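Local coordinates for rieske iron-sulfur protein soxF (PDB 1JM1), which binds a [2Fe-2S] cluster, through which it probably passes electrons in the respiratory chain of Sulfolobus acidocaldarius, at residues V107-E110 and S111-G114; L186-P189 and R190-Y193. All coordinates share one frame; numbering follows the deposited sequence.

Interaction 1 of 2, residues V107-E110 and S111-G114; sequences VSSE and SDPG
Ser109 and Asp112 close a type I beta turn, Asp112 N donating to Ser109 O over 3.2 Å at 165°, and the turn lies in the loop that links the neighbouring strands 105-107 and 114-116 of the Rieske domain. The bond is nearly straight at the hydrogen, yet the donor sits well above the carbonyl plane rather than in it. Around it the side chains of Val107 and Asp112 cross at a slant, with Val107 CB 3.8 Å from Asp112 CB. With CG anti to the carbonyl carbon (chi1 -66°), the Asp112 carboxylate swings back over Ser109, where OD2 comes within 3.4 Å of Ser109 CB. From within the turn, Glu110 O accepts from His123 ND1, and the Glu110 side chain touches Tyr116 while lying about 4 Å from a bound magnesium ion. The two ends of the loop meet at Val107, whose CG1 rests 3.5 Å from Pro113 O. Glycine suits position 114: a beta carbon there would collide with Val107 CG1 and with the carbonyl oxygen of Pro113. On the carboxylate side a single water spans the mouth of the loop, accepting from Ser108 N at 2.9 Å and donating to Asp112 OD2 at 2.6 Å.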
loop_
_atom_site.group_PDB
_atom_site.type_symbol
_atom_site.label_atom_id
_atom_site.label_comp_id
_atom_site.label_asym_id
_atom_site.label_seq_id
_atom_site.Cartn_x
_atom_site.Cartn_y
_atom_site.Cartn_z
ATOM N N VAL A 107 -0.671 11.821 -11.724
ATOM C CA VAL A 107 -1.563 12.800 -12.289
ATOM C C VAL A 107 -1.417 14.124 -11.527
ATOM O O VAL A 107 -0.911 14.218 -10.373
ATOM C CB VAL A 107 -3.025 12.316 -12.360
ATOM C CG1 VAL A 107 -3.109 11.063 -13.213
ATOM C CG2 VAL A 107 -3.626 12.057 -10.993
ATOM N N SER A 108 -1.935 15.166 -12.218
ATOM C CA SER A 108 -1.815 16.526 -11.654
ATOM C C SER A 108 -3.156 17.130 -11.314
ATOM O O SER A 108 -3.220 18.302 -10.985
ATOM C CB SER A 108 -0.979 17.391 -12.680
ATOM O OG SER A 108 -1.774 17.493 -13.838
ATOM N N SER A 109 -4.228 16.343 -11.328
ATOM C CA SER A 109 -5.499 16.774 -10.921
ATOM C C SER A 109 -6.182 15.664 -10.059
ATOM O O SER A 109 -6.072 14.500 -10.387
ATOM C CB SER A 109 -6.410 16.821 -12.159
ATOM O OG SER A 109 -7.517 17.489 -11.837
ATOM N N GLU A 110 -6.855 16.088 -9.023
ATOM C CA GLU A 110 -7.556 15.244 -8.141
ATOM C C GLU A 110 -8.658 14.451 -8.862
ATOM O O GLU A 110 -9.029 13.327 -8.486
ATOM C CB GLU A 110 -8.259 16.068 -7.078
ATOM C CG GLU A 110 -7.286 16.948 -6.250
ATOM C CD GLU A 110 -7.980 17.851 -5.252
ATOM O OE1 GLU A 110 -9.013 18.473 -5.592
ATOM O OE2 GLU A 110 -7.494 17.954 -4.097
ATOM N N SER A 111 -9.227 14.985 -9.904
ATOM C CA SER A 111 -10.315 14.363 -10.609
ATOM C C SER A 111 -9.848 13.413 -11.689
ATOM O O SER A 111 -10.689 12.842 -12.375
ATOM C CB SER A 111 -11.179 15.479 -11.188
ATOM O OG SER A 111 -10.493 16.158 -12.237
ATOM N N ASP A 112 -8.549 13.151 -11.858
ATOM C CA ASP A 112 -8.029 12.152 -12.779
ATOM C C ASP A 112 -7.782 10.813 -12.053
ATOM O O ASP A 112 -7.074 10.816 -11.037
ATOM C CB ASP A 112 -6.695 12.592 -13.438
ATOM C CG ASP A 112 -6.875 13.778 -14.354
ATOM O OD1 ASP A 112 -7.982 14.008 -14.881
ATOM O OD2 ASP A 112 -5.939 14.516 -14.563
ATOM N N PRO A 113 -8.240 9.683 -12.571
ATOM C CA PRO A 113 -7.791 8.383 -12.008
ATOM C C PRO A 113 -6.316 8.272 -12.055
ATOM O O PRO A 113 -5.653 8.699 -13.019
ATOM C CB PRO A 113 -8.502 7.389 -12.917
ATOM C CG PRO A 113 -9.738 8.079 -13.357
ATOM C CD PRO A 113 -9.230 9.512 -13.651
ATOM N N GLY A 114 -5.740 7.672 -11.049
ATOM C CA GLY A 114 -4.285 7.624 -10.858
ATOM C C GLY A 114 -3.915 8.204 -9.500
ATOM O O GLY A 114 -4.754 8.422 -8.614
HETATM O O HOH W 1 -3.342 14.752 -14.774
#

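Interaction 2 of 2, residues L186-P189 and R190-Y193; sequences LYDP and RYSY
The carboxylate of Asp188 and the ring of Tyr191 stand 39° apart, and OD2 approaches the ring obliquely, 4.1 Å from Tyr191 CD1. One face of that ring receives Tyr193 CE1, in one of the two conformers of Tyr193, 3.6 Å above the plane and displaced toward the rim, with Tyr191 CG lying in the plane of the Tyr193 ring at its edge. A third ring, that of Tyr187, has Pro189 N over one face, again near the rim. Tyr191 also makes a cation-pi contact with Arg178, and its hydroxyl is hydrogen-bonded to Phe172 O. The carboxylate of Asp188 works chiefly on backbone. Because CG is anti to the Asp188 N (chi1 -175°), OD1 can bend forward along the chain and accept from Arg190 N at 2.9 Å, the donor arriving from above the carboxylate plane; Arg190 CB packs 3.4 Å from the same OD1. Meanwhile OD2 takes the N-H groups of Gly175 and Ile176, tying this turn to an earlier part of the same long loop. With an alanine here, the N-H groups of Arg190, Gly175 and Ile176 would probably lack this acceptor and the turn would be less firmly held to that earlier part. An inverse gamma turn centred on Tyr191 overlaps the end of the turn, and Asp188 is the first residue of both an Asx turn, closed by OD1, and a type I beta turn, in which Asp188 O accepts from Tyr191 N at 2.9 Å.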
loop_
_atom_site.group_PDB
_atom_site.type_symbol
_atom_site.label_atom_id
_atom_site.label_comp_id
_atom_site.label_asym_id
_atom_site.label_seq_id
_atom_site.Cartn_x
_atom_site.Cartn_y
_atom_site.Cartn_z
ATOM N N LEU A 186 -5.534 -16.332 2.915
ATOM C CA LEU A 186 -6.358 -17.272 2.177
ATOM C C LEU A 186 -6.176 -17.092 0.666
ATOM O O LEU A 186 -6.147 -15.961 0.169
ATOM C CB LEU A 186 -7.822 -17.069 2.525
ATOM C CG LEU A 186 -8.154 -17.286 4.015
ATOM C CD1 LEU A 186 -9.602 -16.896 4.228
ATOM C CD2 LEU A 186 -7.915 -18.734 4.461
ATOM N N TYR A 187 -6.093 -18.184 -0.038
ATOM C CA TYR A 187 -6.019 -18.210 -1.502
ATOM C C TYR A 187 -7.410 -18.117 -2.065
ATOM O O TYR A 187 -8.288 -18.942 -1.874
ATOM C CB TYR A 187 -5.361 -19.537 -1.927
ATOM C CG TYR A 187 -5.316 -19.665 -3.448
ATOM C CD1 TYR A 187 -4.500 -18.890 -4.268
ATOM C CD2 TYR A 187 -6.119 -20.606 -4.036
ATOM C CE1 TYR A 187 -4.466 -19.024 -5.633
ATOM C CE2 TYR A 187 -6.126 -20.764 -5.421
ATOM C CZ TYR A 187 -5.309 -19.945 -6.130
ATOM O OH TYR A 187 -5.328 -20.182 -7.492
ATOM N N ASP A 188 -7.630 -17.100 -2.891
ATOM C CA ASP A 188 -8.857 -16.875 -3.648
ATOM C C ASP A 188 -8.507 -16.866 -5.105
ATOM O O ASP A 188 -7.847 -15.932 -5.561
ATOM C CB ASP A 188 -9.457 -15.539 -3.268
ATOM C CG ASP A 188 -10.810 -15.298 -3.929
ATOM O OD1 ASP A 188 -11.185 -16.057 -4.838
ATOM O OD2 ASP A 188 -11.459 -14.275 -3.537
ATOM N N PRO A 189 -8.939 -17.836 -5.883
ATOM C CA PRO A 189 -8.654 -17.850 -7.298
ATOM C C PRO A 189 -9.163 -16.612 -8.033
ATOM O O PRO A 189 -8.661 -16.352 -9.118
ATOM C CB PRO A 189 -9.369 -19.103 -7.814
ATOM C CG PRO A 189 -9.741 -19.848 -6.665
ATOM C CD PRO A 189 -9.736 -19.013 -5.491
ATOM N N ARG A 190 -10.137 -15.893 -7.520
ATOM C CA ARG A 190 -10.585 -14.678 -8.180
ATOM C C ARG A 190 -9.527 -13.575 -8.179
ATOM O O ARG A 190 -9.610 -12.628 -8.967
ATOM C CB ARG A 190 -11.869 -14.169 -7.629
ATOM C CG ARG A 190 -13.043 -15.106 -7.749
ATOM C CD ARG A 190 -14.362 -14.351 -7.568
ATOM N NE ARG A 190 -15.453 -15.333 -7.530
ATOM C CZ ARG A 190 -16.694 -14.982 -7.242
ATOM N NH1 ARG A 190 -17.012 -13.704 -7.051
ATOM N NH2 ARG A 190 -17.611 -15.903 -7.159
ATOM N N TYR A 191 -8.509 -13.688 -7.293
ATOM C CA TYR A 191 -7.403 -12.745 -7.292
ATOM C C TYR A 191 -6.462 -13.126 -8.428
ATOM O O TYR A 191 -5.498 -13.881 -8.263
ATOM C CB TYR A 191 -6.678 -12.751 -5.941
ATOM C CG TYR A 191 -7.196 -11.682 -4.993
ATOM C CD1 TYR A 191 -8.522 -11.598 -4.584
ATOM C CD2 TYR A 191 -6.315 -10.703 -4.504
ATOM C CE1 TYR A 191 -8.940 -10.589 -3.707
ATOM C CE2 TYR A 191 -6.728 -9.703 -3.660
ATOM C CZ TYR A 191 -8.047 -9.643 -3.264
ATOM O OH TYR A 191 -8.392 -8.627 -2.417
ATOM N N SER A 192 -6.642 -12.607 -9.611
ATOM C CA SER A 192 -5.758 -13.020 -10.715
ATOM C C SER A 192 -4.903 -11.861 -11.126
ATOM O O SER A 192 -4.252 -11.892 -12.157
ATOM C CB SER A 192 -6.682 -13.689 -11.882
ATOM O OG SER A 192 -7.385 -12.594 -12.306
ATOM N N TYR A 193 -4.770 -10.707 -10.472
ATOM C CA TYR A 193 -4.098 -9.448 -10.707
ATOM C C TYR A 193 -2.594 -9.696 -10.940
ATOM O O TYR A 193 -1.962 -10.524 -10.181
ATOM C CB TYR A 193 -4.194 -8.516 -9.497
ATOM C CG TYR A 193 -5.601 -8.292 -8.995
ATOM C CD1 TYR A 193 -6.080 -9.010 -7.921
ATOM C CD2 TYR A 193 -6.430 -7.382 -9.594
ATOM C CE1 TYR A 193 -7.359 -8.801 -7.444
ATOM C CE2 TYR A 193 -7.744 -7.142 -9.124
ATOM C CZ TYR A 193 -8.195 -7.860 -8.065
ATOM O OH TYR A 193 -9.462 -7.736 -7.545
#

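In the fold
Interactions 1 and 2 illustrate how one backbone motif, the type I turn, serves different settings. Each is partly buried, their centres lie about 29 Å apart and they do not touch. Residues 107-114 join two neighbouring strands of the mixed sheet; residues 186-193 belong to the long loop between strands 161-167 and 202-203. In interaction 1 the aspartate ends its turn and reaches back through water, while the buried part is a valine and a glycine at the strand ends. In interaction 2 the aspartate starts its turn, is itself buried, and bonds directly to backbone amides, alongside aromatic packing. Neither touches the cluster: the Pro113 and Tyr191 side chains lie about 9 and 11 Å from it.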